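Local atomic coordinates of putative nucleolar GTP-binding protein 1 (Plasmodium falciparum, PDB entry 2QU8), a protein that binds GDP and is a putative nucleolar GTPase of the NOG1 family, probably acting as a nucleotide-dependent switch. Residues A[30-35]-A[109-114]; A[84-89]-A[100-105]. One frame throughout, in Å; residues are numbered along the deposited sequence.

How the contacts relate
Strand 30-35 comes first, leading into what appears to be the P-loop. The chain then builds strands 54-57, 66-73 and 76-82, runs through the loop 84-89 and helix 96-106, and returns as strand 110-117 to pair with strand 30-35. This pairing, contact 1, closes the larger loop. Contact 2 lies wholly inside it, folding 84-89 back on the helix that follows. The two meet at Leu87: its CD1 packs on Ile33 CG2, and its backbone O probably accepts a hydrogen bond from Ser35 OG. Helix 96-106 reaches the middle of the sheet both through this loop and directly, with Leu105 O packed on Ile33 CD1.

Contact 1 of 2, residues A[30-35]-A[109-114]; sequences KTIILS and NGVILF
Residues Thr31 to Ser35 pair in register with Gly110 to Phe114 as neighbouring parallel strands in the middle of the central sheet of this GTPase domain, their axes 4.6 Å apart and twisted by 28°. Thr31 and Ile33, through N-H and C=O, and Ser35, through N-H, face 109-114, while Lys30, Ile32 and Leu34 between them bond strand 76-82 on the other side. Ile33 N meets Val111 O at 2.9 Å in a nearly straight bond, and Ile33 O accepts from Leu113 N at 2.8 Å. Thr31 and Ser35 extend the same pattern through bonds with Asn109, Val111 and Leu113.

On one face, Ile32, Leu34, Val111 and Leu113 run alongside each other: the CG2 branch of Ile32 rests on Leu113 CB at 3.7 Å, while Leu34 and Leu113 meet methyl to methyl through their CD2 atoms. On the other, Ile33 and Ile112 lie aslant, with their CD1 ends 3.8 Å apart; Ile33 CD1 also sits over Gly110, which has no side chain to obstruct it. Ser35 OG points anti to its own nitrogen (chi1 -180°), which lays it at the edge of the Phe114 ring, 3.3 Å from CD1. Its polar partner there is the backbone O of Leu87.

Strand 30-35 runs on from Ser35 into Gly36 of the probable P-loop, so the pairing sets that loop's start on the middle of the sheet; the Leu34 side chain is about 7 Å from the bound GDP. Where the pair begins, the Asn109 amide is held at both ends, ND2 by His28 O and OD1 by Gln207 of helix 192-222. Ile80 of strand 76-82 packs against Ile32 and Leu34. Helix 126-137 covers the Ser35 and Phe114 end, where Phe133 meets the Phe114 ring edge-to-face.

Contact 2 of 2, residues A[84-89]-A[100-105]; sequences PGLLDR and TTITAL
Around Leu86 and Ile102, whose CA atoms are 6.7 Å apart, the irregular backbone of 84-89 comes up against the side of helix 96-106, with no hydrogen bond joining the two segments. The interface is a small patch of aliphatic groups. Leu86 points at the helix and spreads over two of its residues. Its CD1 methyl reaches Thr101 CG2 at 3.7 Å, the two side chains meeting at about a right angle, while its CB lies 4.0 Å from Ile102 CG1. With CG1 anti to the carbonyl carbon (chi1 -71°) and the chain extended beyond it, Ile102 CD1 lies beside Leu86 CD2 and 4.0 Å from Leu86 O. The other branch serves the next residue: Ile102 CG2 touches Leu87 CD2 at 4.0 Å as the side chains slide past one another in opposite directions. Leu105 makes a looser approach through CD1 to Leu87 CD1. Thr101 offers its methyl to the loop, while its hydroxyl is turned back to bond Ile97 O one turn earlier.

The loop is braced internally too. Gly85 N donates to Asp88 OD2 at 2.9 Å, and Arg89 grips the same carboxylate side-on, NE to OD1 at 2.7 Å and NH2 to OD2. Gly85 N and Arg89 NH2 come to OD2 from opposite faces of the carboxylate plane, which should hold that group in a fixed rotation.

Pro84 and Gly85 fit the end of the DxPG (G3) motif of GTPases, so this is probably the switch II region folding onto its own helix. Tyr59 packs on Leu86 and Thr101, Phe91 on Ile102, and the backbone of Leu87 is hydrogen-bonded to Gly36, just beyond strand 30-35, joining this loop to the probable P-loop.

Contact 1 of 2, residues A[30-35]-A[109-114]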
loop_
_atom_site.group_PDB
_atom_site.type_symbol
_atom_site.label_atom_id
_atom_site.label_comp_id
_atom_site.label_asym_id
_atom_site.label_seq_id
_atom_site.Cartn_x
_atom_site.Cartn_y
_atom_site.Cartn_z
ATOM N N LYS A 30 5.627 -12.609 0.453
ATOM C CA LYS A 30 5.527 -11.350 -0.285
ATOM C C LYS A 30 4.109 -10.781 -0.161
ATOM O O LYS A 30 3.124 -11.476 -0.422
ATOM C CB LYS A 30 5.905 -11.554 -1.749
ATOM C CG LYS A 30 7.347 -12.004 -1.954
ATOM C CD LYS A 30 7.687 -12.143 -3.433
ATOM C CE LYS A 30 7.064 -13.378 -4.047
ATOM N NZ LYS A 30 7.537 -14.633 -3.382
ATOM N N THR A 31 4.017 -9.521 0.251
ATOM C CA THR A 31 2.737 -8.928 0.607
ATOM C C THR A 31 2.530 -7.543 0.009
ATOM O O THR A 31 3.429 -6.699 0.037
ATOM C CB THR A 31 2.602 -8.810 2.159
ATOM O OG1 THR A 31 2.774 -10.096 2.763
ATOM C CG2 THR A 31 1.239 -8.229 2.573
ATOM N N ILE A 32 1.332 -7.302 -0.510
ATOM C CA ILE A 32 0.880 -5.932 -0.732
ATOM C C ILE A 32 0.039 -5.493 0.481
ATOM O O ILE A 32 -0.953 -6.131 0.835
ATOM C CB ILE A 32 0.097 -5.777 -2.060
ATOM C CG1 ILE A 32 0.984 -6.166 -3.258
ATOM C CG2 ILE A 32 -0.384 -4.350 -2.240
ATOM C CD1 ILE A 32 0.187 -6.374 -4.533
ATOM N N ILE A 33 0.465 -4.419 1.128
ATOM C CA ILE A 33 -0.263 -3.863 2.263
ATOM C C ILE A 33 -1.121 -2.721 1.760
ATOM O O ILE A 33 -0.595 -1.701 1.318
ATOM C CB ILE A 33 0.710 -3.360 3.360
ATOM C CG1 ILE A 33 1.592 -4.519 3.838
ATOM C CG2 ILE A 33 -0.072 -2.698 4.529
ATOM C CD1 ILE A 33 2.929 -4.082 4.455
ATOM N N LEU A 34 -2.439 -2.895 1.807
ATOM C CA LEU A 34 -3.340 -1.843 1.350
ATOM C C LEU A 34 -3.569 -0.783 2.416
ATOM O O LEU A 34 -3.793 -1.097 3.592
ATOM C CB LEU A 34 -4.676 -2.415 0.876
ATOM C CG LEU A 34 -4.661 -3.151 -0.466
ATOM C CD1 LEU A 34 -5.914 -4.010 -0.572
ATOM C CD2 LEU A 34 -4.556 -2.164 -1.633
ATOM N N SER A 35 -3.540 0.472 1.977
ATOM C CA SER A 35 -3.783 1.620 2.846
ATOM C C SER A 35 -4.491 2.723 2.055
ATOM O O SER A 35 -4.459 2.734 0.826
ATOM C CB SER A 35 -2.455 2.108 3.433
ATOM O OG SER A 35 -2.638 3.222 4.292
ATOM N N ASN A 109 7.046 -8.644 5.168
ATOM C CA ASN A 109 7.746 -8.612 3.880
ATOM C C ASN A 109 6.835 -8.000 2.807
ATOM O O ASN A 109 6.305 -8.708 1.949
ATOM C CB ASN A 109 8.189 -10.040 3.507
ATOM C CG ASN A 109 8.890 -10.130 2.148
ATOM O OD1 ASN A 109 9.319 -9.131 1.580
ATOM N ND2 ASN A 109 9.004 -11.346 1.630
ATOM N N GLY A 110 6.649 -6.683 2.859
ATOM C CA GLY A 110 5.649 -6.033 2.010
ATOM C C GLY A 110 5.979 -4.716 1.327
ATOM O O GLY A 110 6.936 -4.018 1.691
ATOM N N VAL A 111 5.168 -4.398 0.320
ATOM C CA VAL A 111 5.161 -3.101 -0.340
ATOM C C VAL A 111 3.802 -2.464 -0.017
ATOM O O VAL A 111 2.800 -3.168 0.061
ATOM C CB VAL A 111 5.359 -3.254 -1.878
ATOM C CG1 VAL A 111 4.287 -4.153 -2.493
ATOM C CG2 VAL A 111 5.373 -1.911 -2.575
ATOM N N ILE A 112 3.770 -1.152 0.190
ATOM C CA ILE A 112 2.506 -0.467 0.502
ATOM C C ILE A 112 1.814 -0.064 -0.781
ATOM O O ILE A 112 2.448 0.474 -1.690
ATOM C CB ILE A 112 2.716 0.825 1.346
ATOM C CG1 ILE A 112 3.731 0.600 2.472
ATOM C CG2 ILE A 112 1.365 1.382 1.886
ATOM C CD1 ILE A 112 3.357 -0.485 3.482
ATOM N N LEU A 113 0.520 -0.348 -0.875
ATOM C CA LEU A 113 -0.298 0.277 -1.899
ATOM C C LEU A 113 -1.251 1.239 -1.195
ATOM O O LEU A 113 -2.225 0.807 -0.577
ATOM C CB LEU A 113 -1.060 -0.758 -2.739
ATOM C CG LEU A 113 -2.029 -0.247 -3.821
ATOM C CD1 LEU A 113 -1.398 0.781 -4.768
ATOM C CD2 LEU A 113 -2.584 -1.415 -4.616
ATOM N N PHE A 114 -0.934 2.530 -1.275
ATOM C CA PHE A 114 -1.773 3.592 -0.729
ATOM C C PHE A 114 -2.654 4.137 -1.838
ATOM O O PHE A 114 -2.168 4.729 -2.813
ATOM C CB PHE A 114 -0.950 4.726 -0.077
ATOM C CG PHE A 114 -1.798 5.736 0.667
ATOM C CD1 PHE A 114 -2.051 5.588 2.030
ATOM C CD2 PHE A 114 -2.374 6.813 -0.003
ATOM C CE1 PHE A 114 -2.850 6.510 2.716
ATOM C CE2 PHE A 114 -3.177 7.737 0.672
ATOM C CZ PHE A 114 -3.409 7.585 2.031
#

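Contact 2 of 2, residues A[84-89]-A[100-105]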
loop_
_atom_site.group_PDB
_atom_site.type_symbol
_atom_site.label_atom_id
_atom_site.label_comp_id
_atom_site.label_asym_id
_atom_site.label_seq_id
_atom_site.Cartn_x
_atom_site.Cartn_y
_atom_site.Cartn_z
ATOM N N PRO A 84 -9.276 -2.492 7.376
ATOM C CA PRO A 84 -10.124 -1.318 7.584
ATOM C C PRO A 84 -10.183 -0.965 9.076
ATOM O O PRO A 84 -10.230 -1.863 9.926
ATOM C CB PRO A 84 -11.494 -1.753 7.041
ATOM C CG PRO A 84 -11.440 -3.238 6.946
ATOM C CD PRO A 84 -10.005 -3.617 6.770
ATOM N N GLY A 85 -10.116 0.327 9.375
ATOM C CA GLY A 85 -10.093 0.810 10.750
ATOM C C GLY A 85 -8.697 1.091 11.274
ATOM O O GLY A 85 -8.542 1.843 12.233
ATOM N N LEU A 86 -7.673 0.499 10.651
ATOM C CA LEU A 86 -6.286 0.725 11.090
ATOM C C LEU A 86 -5.455 1.595 10.139
ATOM O O LEU A 86 -4.871 2.600 10.551
ATOM C CB LEU A 86 -5.569 -0.603 11.348
ATOM C CG LEU A 86 -6.064 -1.494 12.491
ATOM C CD1 LEU A 86 -5.197 -2.745 12.563
ATOM C CD2 LEU A 86 -6.043 -0.764 13.815
ATOM N N LEU A 87 -5.406 1.215 8.870
ATOM C CA LEU A 87 -4.557 1.906 7.899
ATOM C C LEU A 87 -5.343 2.828 6.968
ATOM O O LEU A 87 -4.911 3.135 5.843
ATOM C CB LEU A 87 -3.708 0.883 7.131
ATOM C CG LEU A 87 -2.727 0.087 8.011
ATOM C CD1 LEU A 87 -1.951 -0.916 7.187
ATOM C CD2 LEU A 87 -1.765 1.021 8.747
ATOM N N ASP A 88 -6.489 3.290 7.464
ATOM C CA ASP A 88 -7.391 4.160 6.707
ATOM C C ASP A 88 -7.639 5.487 7.419
ATOM O O ASP A 88 -8.447 6.301 6.968
ATOM C CB ASP A 88 -8.729 3.452 6.426
ATOM C CG ASP A 88 -9.447 2.999 7.693
ATOM O OD1 ASP A 88 -8.900 3.163 8.814
ATOM O OD2 ASP A 88 -10.573 2.481 7.562
ATOM N N ARG A 89 -6.945 5.690 8.536
ATOM C CA ARG A 89 -7.074 6.914 9.320
ATOM C C ARG A 89 -5.788 7.196 10.103
ATOM O O ARG A 89 -4.975 6.291 10.322
ATOM C CB ARG A 89 -8.293 6.846 10.251
ATOM C CG ARG A 89 -8.315 5.661 11.210
ATOM C CD ARG A 89 -9.740 5.341 11.633
ATOM N NE ARG A 89 -10.418 4.547 10.609
ATOM C CZ ARG A 89 -11.732 4.534 10.403
ATOM N NH1 ARG A 89 -12.541 5.271 11.160
ATOM N NH2 ARG A 89 -12.239 3.774 9.440
ATOM N N THR A 100 0.409 -1.621 18.099
ATOM C CA THR A 100 1.246 -2.825 17.998
ATOM C C THR A 100 0.844 -3.644 16.785
ATOM O O THR A 100 1.699 -4.206 16.086
ATOM C CB THR A 100 1.154 -3.730 19.258
ATOM O OG1 THR A 100 -0.135 -4.358 19.312
ATOM C CG2 THR A 100 1.376 -2.930 20.528
ATOM N N THR A 101 -0.469 -3.704 16.542
ATOM C CA THR A 101 -1.018 -4.341 15.348
ATOM C C THR A 101 -0.541 -3.611 14.090
ATOM O O THR A 101 -0.033 -4.237 13.161
ATOM C CB THR A 101 -2.574 -4.402 15.397
ATOM O OG1 THR A 101 -3.004 -4.941 16.656
ATOM C CG2 THR A 101 -3.109 -5.280 14.291
ATOM N N ILE A 102 -0.680 -2.287 14.078
ATOM C CA ILE A 102 -0.222 -1.471 12.958
ATOM C C ILE A 102 1.279 -1.656 12.720
ATOM O O ILE A 102 1.717 -1.885 11.586
ATOM C CB ILE A 102 -0.558 0.033 13.168
ATOM C CG1 ILE A 102 -2.066 0.268 13.023
ATOM C CG2 ILE A 102 0.202 0.918 12.179
ATOM C CD1 ILE A 102 -2.550 1.549 13.673
ATOM N N THR A 103 2.050 -1.552 13.799
ATOM C CA THR A 103 3.495 -1.722 13.740
ATOM C C THR A 103 3.890 -3.135 13.282
ATOM O O THR A 103 4.803 -3.283 12.476
ATOM C CB THR A 103 4.150 -1.363 15.092
ATOM O OG1 THR A 103 3.691 -0.068 15.507
ATOM C CG2 THR A 103 5.657 -1.331 14.961
ATOM N N ALA A 104 3.178 -4.157 13.761
ATOM C CA ALA A 104 3.440 -5.546 13.343
ATOM C C ALA A 104 3.287 -5.740 11.826
ATOM O O ALA A 104 4.083 -6.441 11.203
ATOM C CB ALA A 104 2.553 -6.520 14.105
ATOM N N LEU A 105 2.271 -5.095 11.250
ATOM C CA LEU A 105 2.035 -5.096 9.807
ATOM C C LEU A 105 3.127 -4.386 9.020
ATOM O O LEU A 105 3.499 -4.813 7.926
ATOM C CB LEU A 105 0.687 -4.442 9.505
ATOM C CG LEU A 105 -0.486 -5.413 9.426
ATOM C CD1 LEU A 105 -1.788 -4.682 9.625
ATOM C CD2 LEU A 105 -0.465 -6.149 8.076
#